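Local coordinates for protein probable oxidoreductase (PDB 4EYE) that is probably an oxidoreductase of the quinone oxidoreductase branch of the medium-chain dehydrogenase/reductase family, presumably using a nicotinamide cofactor, at residues A[136-141]-A[337-342]; A[149-154]-A[161-166]; A[167-172]-A[198-203]; A[207-212]-A[217-222]; A[281-286]-A[292-297]. All blocks are in the same frame, centred on the assembly; numbering follows the deposited sequence.

Contact 1: residues A[136-141]-A[337-342]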
# COMPACT_ATOMS: atom_id res chain seq x y z
N GLU A 136 10.32 6.50 -0.32
CA GLU A 136 10.41 5.06 -0.51
C GLU A 136 9.98 4.33 0.75
O GLU A 136 9.29 3.31 0.66
CB GLU A 136 11.83 4.66 -0.93
CG GLU A 136 12.26 5.16 -2.32
CD GLU A 136 13.78 4.99 -2.55
OE1 GLU A 136 14.57 5.04 -1.59
OE2 GLU A 136 14.13 4.72 -3.70
N ALA A 137 10.35 4.88 1.91
CA ALA A 137 9.98 4.30 3.20
C ALA A 137 8.47 4.39 3.43
O ALA A 137 7.81 3.40 3.78
CB ALA A 137 10.70 4.99 4.35
N VAL A 138 7.89 5.56 3.17
CA VAL A 138 6.40 5.65 3.37
C VAL A 138 5.69 4.69 2.45
O VAL A 138 4.63 4.09 2.82
CB VAL A 138 5.85 7.12 3.34
CG1 VAL A 138 5.65 7.59 1.88
CG2 VAL A 138 4.54 7.22 4.16
N ALA A 139 6.26 4.47 1.26
CA ALA A 139 5.64 3.62 0.29
C ALA A 139 5.51 2.17 0.79
O ALA A 139 4.56 1.49 0.43
CB ALA A 139 6.41 3.65 -1.03
N LEU A 140 6.46 1.73 1.61
CA LEU A 140 6.41 0.43 2.26
C LEU A 140 5.19 0.23 3.15
O LEU A 140 4.71 -0.88 3.30
CB LEU A 140 7.63 0.19 3.17
CG LEU A 140 9.00 -0.12 2.62
CD1 LEU A 140 10.02 -0.33 3.76
CD2 LEU A 140 9.00 -1.33 1.65
N ILE A 141 4.66 1.30 3.74
CA ILE A 141 3.81 1.14 4.92
C ILE A 141 2.51 0.34 4.75
O ILE A 141 2.38 -0.71 5.36
CB ILE A 141 3.53 2.47 5.63
CG1 ILE A 141 4.83 3.07 6.13
CG2 ILE A 141 2.58 2.26 6.80
CD1 ILE A 141 4.72 4.48 6.67
N LYS A 337 3.58 4.51 -6.20
CA LYS A 337 3.17 5.29 -5.07
C LYS A 337 3.32 6.81 -5.34
O LYS A 337 4.32 7.26 -5.88
CB LYS A 337 4.01 4.89 -3.84
CG LYS A 337 3.48 5.43 -2.51
CD LYS A 337 2.23 4.64 -2.09
CE LYS A 337 1.58 5.18 -0.84
NZ LYS A 337 0.42 4.33 -0.43
N MET A 338 2.36 7.57 -4.86
CA MET A 338 2.44 9.01 -4.77
C MET A 338 2.61 9.41 -3.30
O MET A 338 1.94 8.85 -2.43
CB MET A 338 1.14 9.62 -5.27
CG MET A 338 0.85 11.08 -4.89
SD MET A 338 -0.79 11.66 -5.48
CE MET A 338 -0.46 12.19 -7.14
N VAL A 339 3.41 10.45 -3.06
CA VAL A 339 3.53 11.01 -1.74
C VAL A 339 3.35 12.51 -1.78
O VAL A 339 3.52 13.16 -2.83
CB VAL A 339 4.85 10.60 -1.04
CG1 VAL A 339 5.09 9.07 -1.10
CG2 VAL A 339 6.05 11.28 -1.68
N LEU A 340 3.00 13.05 -0.62
CA LEU A 340 2.93 14.45 -0.37
C LEU A 340 4.11 14.86 0.48
O LEU A 340 4.48 14.16 1.44
CB LEU A 340 1.62 14.80 0.38
CG LEU A 340 0.33 14.33 -0.24
CD1 LEU A 340 -0.92 14.80 0.55
CD2 LEU A 340 0.22 14.72 -1.73
N VAL A 341 4.69 15.99 0.16
CA VAL A 341 5.89 16.49 0.85
C VAL A 341 5.60 17.83 1.51
O VAL A 341 5.33 18.80 0.80
CB VAL A 341 7.02 16.72 -0.14
CG1 VAL A 341 8.33 17.07 0.61
CG2 VAL A 341 7.17 15.51 -1.05
N PRO A 342 5.62 17.89 2.86
CA PRO A 342 5.25 19.07 3.58
C PRO A 342 6.24 20.22 3.37
O PRO A 342 5.79 21.35 3.20
CB PRO A 342 5.26 18.61 5.04
CG PRO A 342 4.93 17.18 4.98
CD PRO A 342 5.71 16.72 3.75
OXT PRO A 342 7.45 20.00 3.27

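Contact 2: residues A[149-154]-A[161-166]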
# COMPACT_ATOMS: atom_id res chain seq x y z
N PHE A 149 2.54 -9.90 4.18
CA PHE A 149 1.53 -10.70 4.86
C PHE A 149 0.73 -11.60 3.92
O PHE A 149 0.59 -12.78 4.19
CB PHE A 149 0.58 -9.76 5.59
CG PHE A 149 -0.68 -10.40 6.09
CD1 PHE A 149 -0.65 -11.30 7.16
CD2 PHE A 149 -1.90 -10.03 5.57
CE1 PHE A 149 -1.82 -11.84 7.67
CE2 PHE A 149 -3.09 -10.58 6.07
CZ PHE A 149 -3.04 -11.48 7.12
N ALA A 150 0.21 -11.05 2.82
CA ALA A 150 -0.56 -11.83 1.84
C ALA A 150 0.23 -13.02 1.33
O ALA A 150 -0.29 -14.14 1.21
CB ALA A 150 -0.99 -10.97 0.62
N TYR A 151 1.47 -12.75 0.95
CA TYR A 151 2.34 -13.81 0.42
C TYR A 151 2.87 -14.79 1.46
O TYR A 151 2.76 -16.03 1.31
CB TYR A 151 3.51 -13.17 -0.30
CG TYR A 151 3.20 -12.57 -1.65
CD1 TYR A 151 2.26 -13.12 -2.49
CD2 TYR A 151 3.91 -11.47 -2.11
CE1 TYR A 151 2.03 -12.60 -3.76
CE2 TYR A 151 3.66 -10.92 -3.34
CZ TYR A 151 2.75 -11.47 -4.17
OH TYR A 151 2.58 -10.91 -5.45
N ALA A 152 3.40 -14.26 2.55
CA ALA A 152 4.09 -15.10 3.52
C ALA A 152 3.12 -15.85 4.40
O ALA A 152 3.32 -17.02 4.66
CB ALA A 152 5.02 -14.27 4.35
N ARG A 153 2.06 -15.19 4.88
CA ARG A 153 1.18 -15.79 5.85
C ARG A 153 -0.06 -16.41 5.23
O ARG A 153 -0.42 -17.54 5.54
CB ARG A 153 0.78 -14.76 6.90
CG ARG A 153 -0.16 -15.30 7.98
CD ARG A 153 0.58 -16.09 9.05
NE ARG A 153 -0.31 -16.31 10.20
CZ ARG A 153 0.08 -16.36 11.46
NH1 ARG A 153 1.36 -16.16 11.80
NH2 ARG A 153 -0.80 -16.57 12.41
N ARG A 154 -0.71 -15.69 4.33
CA ARG A 154 -2.01 -16.14 3.83
C ARG A 154 -1.89 -17.11 2.69
O ARG A 154 -2.49 -18.20 2.71
CB ARG A 154 -2.86 -14.95 3.41
CG ARG A 154 -3.25 -14.05 4.55
CD ARG A 154 -4.14 -14.71 5.61
NE ARG A 154 -5.41 -15.08 5.06
CZ ARG A 154 -5.94 -16.31 5.06
NH1 ARG A 154 -5.36 -17.31 5.68
NH2 ARG A 154 -7.11 -16.50 4.45
N GLU A 161 7.17 -20.46 -7.94
CA GLU A 161 5.75 -20.42 -8.36
C GLU A 161 5.50 -19.26 -9.31
O GLU A 161 6.31 -18.35 -9.40
CB GLU A 161 4.84 -20.36 -7.15
CG GLU A 161 4.85 -21.64 -6.31
CD GLU A 161 3.80 -21.64 -5.23
OE1 GLU A 161 3.78 -20.71 -4.37
OE2 GLU A 161 2.94 -22.56 -5.26
N THR A 162 4.37 -19.30 -10.03
CA THR A 162 4.01 -18.21 -10.88
C THR A 162 2.83 -17.45 -10.32
O THR A 162 1.79 -18.07 -9.99
CB THR A 162 3.65 -18.71 -12.29
OG1 THR A 162 4.79 -19.30 -12.85
CG2 THR A 162 3.20 -17.52 -13.16
N VAL A 163 2.96 -16.12 -10.26
CA VAL A 163 1.95 -15.25 -9.69
C VAL A 163 1.40 -14.34 -10.76
O VAL A 163 2.16 -13.73 -11.51
CB VAL A 163 2.53 -14.42 -8.52
CG1 VAL A 163 1.47 -13.48 -7.90
CG2 VAL A 163 3.11 -15.35 -7.47
N LEU A 164 0.08 -14.29 -10.85
CA LEU A 164 -0.61 -13.35 -11.69
C LEU A 164 -0.98 -12.16 -10.81
O LEU A 164 -1.72 -12.34 -9.83
CB LEU A 164 -1.90 -13.93 -12.28
CG LEU A 164 -2.80 -12.97 -13.06
CD1 LEU A 164 -2.02 -12.60 -14.31
CD2 LEU A 164 -4.17 -13.58 -13.40
N VAL A 165 -0.53 -10.98 -11.20
CA VAL A 165 -0.86 -9.75 -10.48
C VAL A 165 -1.79 -8.93 -11.36
O VAL A 165 -1.42 -8.53 -12.46
CB VAL A 165 0.38 -8.91 -10.08
CG1 VAL A 165 -0.08 -7.63 -9.35
CG2 VAL A 165 1.36 -9.71 -9.20
N LEU A 166 -2.99 -8.67 -10.85
CA LEU A 166 -3.97 -7.81 -11.52
C LEU A 166 -3.83 -6.38 -10.99
O LEU A 166 -3.21 -6.15 -9.93
CB LEU A 166 -5.38 -8.36 -11.27
CG LEU A 166 -5.67 -9.79 -11.84
CD1 LEU A 166 -7.00 -10.34 -11.38
CD2 LEU A 166 -5.71 -9.72 -13.35

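Contact 3: residues A[167-172]-A[198-203]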
# COMPACT_ATOMS: atom_id res chain seq x y z
N GLY A 167 -4.42 -5.42 -11.70
CA GLY A 167 -4.30 -3.98 -11.32
C GLY A 167 -2.84 -3.59 -11.07
O GLY A 167 -2.49 -2.91 -10.09
N ALA A 168 -1.97 -4.09 -11.94
CA ALA A 168 -0.56 -4.30 -11.61
C ALA A 168 0.22 -2.99 -11.44
O ALA A 168 1.19 -2.99 -10.71
CB ALA A 168 0.09 -5.17 -12.66
N ALA A 169 -0.21 -1.91 -12.09
CA ALA A 169 0.47 -0.58 -11.97
C ALA A 169 0.06 0.24 -10.71
O ALA A 169 0.62 1.29 -10.46
CB ALA A 169 0.21 0.27 -13.23
N GLY A 170 -0.97 -0.20 -9.98
CA GLY A 170 -1.43 0.52 -8.82
C GLY A 170 -0.48 0.27 -7.64
O GLY A 170 0.54 -0.40 -7.78
N GLY A 171 -0.82 0.82 -6.48
CA GLY A 171 0.07 0.74 -5.30
C GLY A 171 0.26 -0.69 -4.84
O GLY A 171 1.37 -1.19 -4.71
N ILE A 172 -0.85 -1.38 -4.67
CA ILE A 172 -0.82 -2.74 -4.22
C ILE A 172 -0.18 -3.65 -5.25
O ILE A 172 0.67 -4.45 -4.93
CB ILE A 172 -2.24 -3.22 -3.87
CG1 ILE A 172 -2.70 -2.49 -2.62
CG2 ILE A 172 -2.18 -4.73 -3.63
CD1 ILE A 172 -2.08 -3.13 -1.36
N GLU A 198 5.08 -0.22 -19.77
CA GLU A 198 6.54 -0.13 -19.58
C GLU A 198 6.91 0.06 -18.10
O GLU A 198 7.92 -0.46 -17.62
CB GLU A 198 7.16 1.00 -20.40
CG GLU A 198 6.94 0.85 -21.90
CD GLU A 198 7.48 -0.44 -22.45
OE1 GLU A 198 6.87 -0.92 -23.43
OE2 GLU A 198 8.49 -0.98 -21.92
N PHE A 199 6.10 0.82 -17.39
CA PHE A 199 6.29 1.00 -15.96
C PHE A 199 6.29 -0.34 -15.27
O PHE A 199 7.19 -0.67 -14.52
CB PHE A 199 5.21 1.88 -15.36
CG PHE A 199 5.26 1.93 -13.85
CD1 PHE A 199 6.18 2.73 -13.21
CD2 PHE A 199 4.43 1.13 -13.09
CE1 PHE A 199 6.23 2.76 -11.80
CE2 PHE A 199 4.48 1.15 -11.70
CZ PHE A 199 5.40 1.96 -11.06
N VAL A 200 5.25 -1.12 -15.53
CA VAL A 200 5.10 -2.43 -14.92
C VAL A 200 6.24 -3.36 -15.26
O VAL A 200 6.79 -4.05 -14.37
CB VAL A 200 3.70 -3.03 -15.24
CG1 VAL A 200 3.67 -4.52 -14.97
CG2 VAL A 200 2.66 -2.28 -14.40
N LYS A 201 6.64 -3.37 -16.55
CA LYS A 201 7.83 -4.11 -16.93
C LYS A 201 9.05 -3.64 -16.11
O LYS A 201 9.79 -4.46 -15.60
CB LYS A 201 8.09 -3.97 -18.46
CG LYS A 201 9.07 -4.99 -18.99
CD LYS A 201 8.56 -6.43 -18.94
CE LYS A 201 9.68 -7.42 -19.34
NZ LYS A 201 9.29 -8.83 -19.00
N SER A 202 9.24 -2.33 -15.96
CA SER A 202 10.40 -1.83 -15.22
C SER A 202 10.37 -2.24 -13.73
O SER A 202 11.41 -2.33 -13.08
CB SER A 202 10.51 -0.30 -15.31
OG SER A 202 9.57 0.34 -14.44
N VAL A 203 9.19 -2.47 -13.17
CA VAL A 203 9.10 -2.87 -11.76
C VAL A 203 9.54 -4.34 -11.57
O VAL A 203 9.85 -4.78 -10.45
CB VAL A 203 7.66 -2.64 -11.23
CG1 VAL A 203 7.52 -3.18 -9.83
CG2 VAL A 203 7.34 -1.15 -11.26

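Contact 4: residues A[207-212]-A[217-222]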
# COMPACT_ATOMS: atom_id res chain seq x y z
N ILE A 207 6.17 -11.00 -17.58
CA ILE A 207 5.31 -10.91 -18.76
C ILE A 207 4.24 -9.89 -18.39
O ILE A 207 3.69 -9.95 -17.27
CB ILE A 207 4.63 -12.26 -19.08
CG1 ILE A 207 5.62 -13.24 -19.74
CG2 ILE A 207 3.44 -12.04 -20.00
CD1 ILE A 207 5.97 -14.46 -18.91
N VAL A 208 4.03 -8.91 -19.26
CA VAL A 208 2.94 -7.97 -19.08
C VAL A 208 1.89 -8.20 -20.16
O VAL A 208 2.23 -8.43 -21.30
CB VAL A 208 3.43 -6.52 -19.10
CG1 VAL A 208 2.27 -5.57 -18.82
CG2 VAL A 208 4.52 -6.33 -18.06
N LEU A 209 0.62 -8.16 -19.77
CA LEU A 209 -0.50 -8.39 -20.67
C LEU A 209 -1.57 -7.35 -20.44
O LEU A 209 -1.80 -6.95 -19.30
CB LEU A 209 -1.11 -9.77 -20.44
CG LEU A 209 -0.27 -10.95 -20.90
CD1 LEU A 209 -0.85 -12.22 -20.28
CD2 LEU A 209 -0.24 -11.01 -22.42
N PRO A 210 -2.24 -6.91 -21.53
CA PRO A 210 -3.30 -5.93 -21.37
C PRO A 210 -4.62 -6.61 -20.97
O PRO A 210 -4.85 -7.76 -21.31
CB PRO A 210 -3.40 -5.30 -22.76
CG PRO A 210 -2.97 -6.37 -23.69
CD PRO A 210 -1.98 -7.22 -22.94
N LEU A 211 -5.45 -5.92 -20.21
CA LEU A 211 -6.74 -6.46 -19.83
C LEU A 211 -7.70 -6.19 -20.97
O LEU A 211 -8.30 -5.13 -21.03
CB LEU A 211 -7.26 -5.81 -18.54
CG LEU A 211 -8.61 -6.35 -18.04
CD1 LEU A 211 -8.44 -7.68 -17.31
CD2 LEU A 211 -9.32 -5.32 -17.14
N GLU A 212 -7.77 -7.14 -21.90
CA GLU A 212 -8.66 -7.06 -23.07
C GLU A 212 -9.32 -8.42 -23.25
O GLU A 212 -8.94 -9.36 -22.58
CB GLU A 212 -7.84 -6.75 -24.33
CG GLU A 212 -7.42 -5.28 -24.42
CD GLU A 212 -6.24 -5.03 -25.34
OE1 GLU A 212 -5.82 -5.98 -26.02
OE2 GLU A 212 -5.73 -3.89 -25.34
N LYS A 217 -7.19 -16.43 -21.28
CA LYS A 217 -6.62 -17.46 -22.14
C LYS A 217 -5.16 -17.15 -22.43
O LYS A 217 -4.33 -18.06 -22.44
CB LYS A 217 -7.44 -17.66 -23.44
N ALA A 218 -4.83 -15.89 -22.64
CA ALA A 218 -3.41 -15.52 -22.84
C ALA A 218 -2.55 -15.81 -21.57
O ALA A 218 -1.40 -16.25 -21.68
CB ALA A 218 -3.29 -14.06 -23.23
N VAL A 219 -3.09 -15.56 -20.39
CA VAL A 219 -2.36 -15.89 -19.16
C VAL A 219 -2.05 -17.38 -19.15
O VAL A 219 -0.91 -17.79 -18.95
CB VAL A 219 -3.11 -15.46 -17.87
CG1 VAL A 219 -2.46 -16.05 -16.62
CG2 VAL A 219 -3.12 -13.94 -17.77
N ARG A 220 -3.08 -18.19 -19.39
CA ARG A 220 -2.88 -19.64 -19.47
C ARG A 220 -1.81 -20.05 -20.46
O ARG A 220 -0.96 -20.89 -20.14
CB ARG A 220 -4.17 -20.33 -19.87
CG ARG A 220 -5.11 -20.59 -18.73
CD ARG A 220 -5.69 -21.99 -18.85
NE ARG A 220 -6.22 -22.31 -17.55
CZ ARG A 220 -5.70 -23.16 -16.67
NH1 ARG A 220 -4.64 -23.92 -16.94
NH2 ARG A 220 -6.30 -23.25 -15.49
N GLU A 221 -1.85 -19.47 -21.65
CA GLU A 221 -0.90 -19.84 -22.71
C GLU A 221 0.53 -19.46 -22.32
O GLU A 221 1.46 -20.20 -22.59
CB GLU A 221 -1.29 -19.18 -24.06
CG GLU A 221 -1.30 -20.17 -25.23
CD GLU A 221 -2.55 -20.03 -26.09
OE1 GLU A 221 -3.27 -21.03 -26.24
OE2 GLU A 221 -2.82 -18.92 -26.59
N ALA A 222 0.68 -18.31 -21.65
CA ALA A 222 1.97 -17.89 -21.12
C ALA A 222 2.55 -18.87 -20.08
O ALA A 222 3.76 -18.89 -19.87
CB ALA A 222 1.90 -16.47 -20.55

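Contact 5: residues A[281-286]-A[292-297]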
# COMPACT_ATOMS: atom_id res chain seq x y z
N VAL A 281 -7.74 -11.80 2.49
CA VAL A 281 -6.59 -11.07 2.99
C VAL A 281 -7.14 -9.77 3.60
O VAL A 281 -7.63 -8.91 2.89
CB VAL A 281 -5.59 -10.72 1.86
CG1 VAL A 281 -4.40 -9.94 2.42
CG2 VAL A 281 -5.12 -11.99 1.11
N ALA A 282 -7.04 -9.64 4.91
CA ALA A 282 -7.51 -8.45 5.64
C ALA A 282 -6.44 -8.13 6.66
O ALA A 282 -6.48 -8.62 7.76
CB ALA A 282 -8.88 -8.73 6.34
N TRP A 283 -5.46 -7.32 6.24
CA TRP A 283 -4.23 -7.10 7.00
C TRP A 283 -4.50 -6.34 8.28
O TRP A 283 -4.05 -6.75 9.38
CB TRP A 283 -3.26 -6.36 6.11
CG TRP A 283 -1.99 -5.86 6.71
CD1 TRP A 283 -1.42 -4.61 6.53
CD2 TRP A 283 -1.08 -6.58 7.60
NE1 TRP A 283 -0.27 -4.51 7.23
CE2 TRP A 283 -0.01 -5.66 7.91
CE3 TRP A 283 -1.09 -7.83 8.21
CZ2 TRP A 283 1.04 -6.00 8.74
CZ3 TRP A 283 -0.03 -8.17 9.06
CH2 TRP A 283 1.02 -7.30 9.29
N GLY A 284 -5.21 -5.22 8.13
CA GLY A 284 -5.61 -4.36 9.29
C GLY A 284 -6.27 -5.20 10.37
O GLY A 284 -5.87 -5.17 11.53
N GLU A 285 -7.24 -6.01 9.97
CA GLU A 285 -7.96 -6.83 10.92
C GLU A 285 -7.02 -7.86 11.54
O GLU A 285 -7.08 -8.13 12.74
CB GLU A 285 -9.15 -7.51 10.21
CG GLU A 285 -9.97 -8.41 11.11
CD GLU A 285 -10.49 -7.64 12.32
OE1 GLU A 285 -10.93 -6.48 12.12
OE2 GLU A 285 -10.44 -8.19 13.44
N PHE A 286 -6.15 -8.44 10.74
CA PHE A 286 -5.20 -9.43 11.28
C PHE A 286 -4.26 -8.81 12.31
O PHE A 286 -3.99 -9.38 13.35
CB PHE A 286 -4.38 -10.05 10.13
CG PHE A 286 -3.44 -11.13 10.58
CD1 PHE A 286 -3.90 -12.42 10.81
CD2 PHE A 286 -2.10 -10.85 10.81
CE1 PHE A 286 -3.02 -13.41 11.23
CE2 PHE A 286 -1.22 -11.84 11.27
CZ PHE A 286 -1.68 -13.11 11.47
N ASP A 292 2.27 -8.58 17.05
CA ASP A 292 3.67 -8.99 16.92
C ASP A 292 4.07 -9.51 15.54
O ASP A 292 5.24 -9.54 15.24
CB ASP A 292 4.02 -10.04 17.96
CG ASP A 292 3.88 -9.52 19.38
OD1 ASP A 292 3.68 -8.30 19.55
OD2 ASP A 292 3.99 -10.32 20.31
N TYR A 293 3.10 -9.87 14.70
CA TYR A 293 3.44 -10.27 13.33
C TYR A 293 4.11 -9.11 12.60
O TYR A 293 4.96 -9.33 11.71
CB TYR A 293 2.25 -10.82 12.58
CG TYR A 293 2.64 -11.42 11.24
CD1 TYR A 293 3.38 -12.60 11.15
CD2 TYR A 293 2.26 -10.80 10.06
CE1 TYR A 293 3.71 -13.14 9.92
CE2 TYR A 293 2.60 -11.33 8.83
CZ TYR A 293 3.31 -12.51 8.76
OH TYR A 293 3.67 -13.02 7.52
N LEU A 294 3.77 -7.89 12.99
CA LEU A 294 4.38 -6.71 12.42
C LEU A 294 5.91 -6.72 12.48
O LEU A 294 6.55 -6.22 11.57
CB LEU A 294 3.84 -5.46 13.11
CG LEU A 294 4.08 -4.12 12.44
CD1 LEU A 294 3.47 -4.01 11.01
CD2 LEU A 294 3.45 -3.08 13.36
N TYR A 295 6.50 -7.29 13.53
CA TYR A 295 7.94 -7.39 13.60
C TYR A 295 8.48 -8.28 12.49
O TYR A 295 9.55 -7.99 11.94
CB TYR A 295 8.46 -8.01 14.91
CG TYR A 295 8.00 -7.42 16.23
CD1 TYR A 295 7.74 -6.06 16.40
CD2 TYR A 295 7.82 -8.28 17.33
CE1 TYR A 295 7.32 -5.57 17.64
CE2 TYR A 295 7.41 -7.80 18.55
CZ TYR A 295 7.18 -6.45 18.72
OH TYR A 295 6.78 -6.03 19.99
N GLU A 296 7.74 -9.33 12.18
CA GLU A 296 8.12 -10.26 11.11
C GLU A 296 7.96 -9.66 9.73
O GLU A 296 8.78 -9.90 8.88
CB GLU A 296 7.28 -11.55 11.17
CG GLU A 296 7.90 -12.65 10.33
CD GLU A 296 7.11 -13.96 10.26
OE1 GLU A 296 7.05 -14.52 9.12
OE2 GLU A 296 6.65 -14.44 11.31
N THR A 297 6.90 -8.91 9.48
CA THR A 297 6.73 -8.28 8.18
C THR A 297 7.82 -7.20 7.96
O THR A 297 8.38 -7.10 6.89
CB THR A 297 5.34 -7.67 7.94
OG1 THR A 297 5.08 -6.68 8.94
CG2 THR A 297 4.26 -8.75 8.01

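Contact 1: residues A[136-141]-A[337-342]
Helix against strand, side chain to side chain, is the character of this small buried apolar contact, in which V138 and A139 on helix 134-140 meet V339 and K337 on the chain's last strand, 337-341. The two valines touch through one methyl each, V138 CG1 and V339 CG1, only 3.4 Å apart, which is tight for two carbons. The two side chains run by one another in opposite senses, and the touch is made by the CG1 branches. A139 puts its CB against the aliphatic part of K337, with K337 CG at 3.7 Å and K337 CB at 3.9 Å. The lysine chain starts with CG anti to the backbone N (chi1 -168°) and bends at chi2, which lays its first carbons against the helix while NZ travels on to a salt bridge with E85 and a hydrogen bond to the carbonyl oxygen of V60. A buried ammonium group is thus paired beside an apolar helix face. Strand 85-92 also takes part, since E85 and A87 touch V138. Strand 337-341 pairs with 57-59 and 313-318, so the helix packs on the mixed sheet of the GroES-like catalytic domain of medium-chain dehydrogenases, whose sheet also includes the C-terminal strand.

Contact 2: residues A[149-154]-A[161-166]
Y151, reaching from the last turns of helix 143-154 to strand 162-165, joins the helix to the first strand of the Rossmann-type nucleotide-binding domain. The meeting is made at the far end of the tyrosine: its OH lies 3.7 Å from V163 CG1 and 4.1 Å from V165 CG2. V163 meets the tyrosine head-on, while V165 approaches it crosswise. The V163 methyl stands oblique to the tyrosine ring, with Y151 CE1 4.3 Å from V163 CG1. Because the CA atoms of Y151 and V163 are 10.2 Å apart, the whole length of the aromatic side chain is used to span the gap; with CG anti to the carbonyl carbon (chi1 -75°), the ring is directed at the strand.

Strand 162-165 is central in the parallel six-stranded sheet, whose order 3-2-1-4-5-6 is that of the classical Rossmann fold. The strand offers the buried hydroxyl only carbon contacts, and its polar partner comes from helix 171-182, where Y151 OH is hydrogen-bonded to the carbonyl oxygen of A176. M230 and V232 of the neighbouring strand 228-233 and I179 of helix 171-182 also touch the tyrosine, which is wedged between the sheet and the first helix of the nucleotide-binding unit. At the end of helix 143-154, the wider pi-type turn is marked by R154 N, which reaches the carbonyl oxygen of F149.

Contact 3: residues A[167-172]-A[198-203]
Apolar packing across the contact centres on V200, whose CG2 rests against the turn that leads from strand 162-165 into helix 171-182. This methyl is 3.7 Å from A169 CA and equally far from A169 CB, and it reaches A168 CB at 4.2 Å. V200 holds CG1 anti to the backbone N (chi1 163°), which leaves CG2 beside that N and directed at the turn. F199 adds a second, looser touch: its CD2 is 4.3 Å from A169 CB, while the carbonyl oxygen of A169 stands oblique to the ring. On one face of the same ring lies V203 CG2, one helical turn further on, offset toward the rim.

Hydrogen bonds within the two segments shape each of them separately. G167 to G170 form a type I beta turn, closed by G170 N to the carbonyl oxygen of G167, and G170 then takes the N-cap position of helix 171-182. In helix 197-203, S202 OG donates to the carbonyl oxygen of F199 at 2.6 Å, and that oxygen also accepts from V203 N.

The glycine-rich sequence of 167-172, running through the turn into the helix start, is consistent with the nucleotide-binding loop of a Rossmann domain. With two small alanines packed against V200 and F199, apolar packing alone holds the loop between these segments, while the backbone of A169 is also hydrogen-bonded to G336.

Contact 4: residues A[207-212]-A[217-222]
L209 CD1 makes the closest approach from strand 207-210 to helix 215-222, in a strand-to-helix packing on an outermost strand of the parallel Rossmann sheet. It lies 3.8 Å from V219 CG2 and approaches A218 CB at 4.2 Å. The branched end of the leucine thus settles where two successive helix residues meet, against a methyl of each residue and the backbone between them. The L209 and V219 side chains cross obliquely.

Torsions account for this placement. In L209, CG stands anti to the carbonyl carbon (chi1 -71°) and the chain then extends, carrying CD1 from the strand to the helix. V219 keeps CG1 anti to its backbone N (chi1 169°) and presents CG2 to the leucine. At the margin, I207 and A222 face each other.

Around this first shell, strand 207-210 is held by backbone hydrogen bonds to its parallel neighbour 186-191, in which I207 pairs with V187 and A189, and L209 with A189 and V191. I188 of that strand touches both I207 and L209. The other surface of the edge strand is occupied by helix 197-203, where V208 meets V200. The helix is tied down independently: R220 NE is hydrogen-bonded to the carbonyl oxygen of R245, while V219 packs on T246. The backbone of V219 is itself part of the surface that receives the leucine, with V219 N 4.0 Å from L209 CD1.

Contact 5: residues A[281-286]-A[292-297]
Helices 283-289 and 293-306 are consecutive helices joined by a short connection, with the CA atoms of F286 and Y293 8.9 Å apart at the nearest pairing. An aromatic cluster fills the join beyond the last strand, 277-280, of the Rossmann sheet. F286 and Y293 form an offset edge-to-face pair, the edge of F286 toward the face of Y293, with their planes at 86° and centroids 5.6 Å apart. F286 CE2 makes the approach, 3.8 Å from Y293 CD2. W283 meets the same tyrosine differently: its CZ3 lies in the plane of the Y293 ring, at the edge, 3.6 Å from Y293 CD2. Both aromatic residues of the first helix hold CG anti to the backbone N (172° for W283, -176° for F286), which sends the rings toward the second helix.

The six-membered half of the indole also reaches L294 and T297. L294 CD1 sits at the edge of the ring, 3.9 Å from W283 CZ2. From helix 143-154, F149 meets the rings of both W283 and F286, and R153 makes a cation-pi contact with Y293. A bound methylpentanediol, probably from the crystallisation liquor, makes a weak hydrogen bond with W283 NE1. The T297 hydroxyl is hydrogen-bonded to H145 ND1, while its methyl, T297 CG2, stands 3.8 Å from W283 CH2, oblique to the indole.

Overall arrangement
From the N-terminal side, helix 134-140 opens contact 1, which closes only at the final strand 337-341 and so encloses the other four contacts. Within this long loop they run in series, none crossing another. Contact 2 closes a short connection between helix 143-154 and the first Rossmann strand, and contact 3 begins at the very next residue. Contact 4 follows at the sheet's edge, touching contact 3 through V200 and V208 and contact 2 through L164 and V219. Contact 5 lies beyond the sheet's other outermost strand and meets contact 2 through F149 and R153. Contact 1 brings the last strand against a helix that precedes the nucleotide-binding domain, closing the outer loop within the catalytic domain.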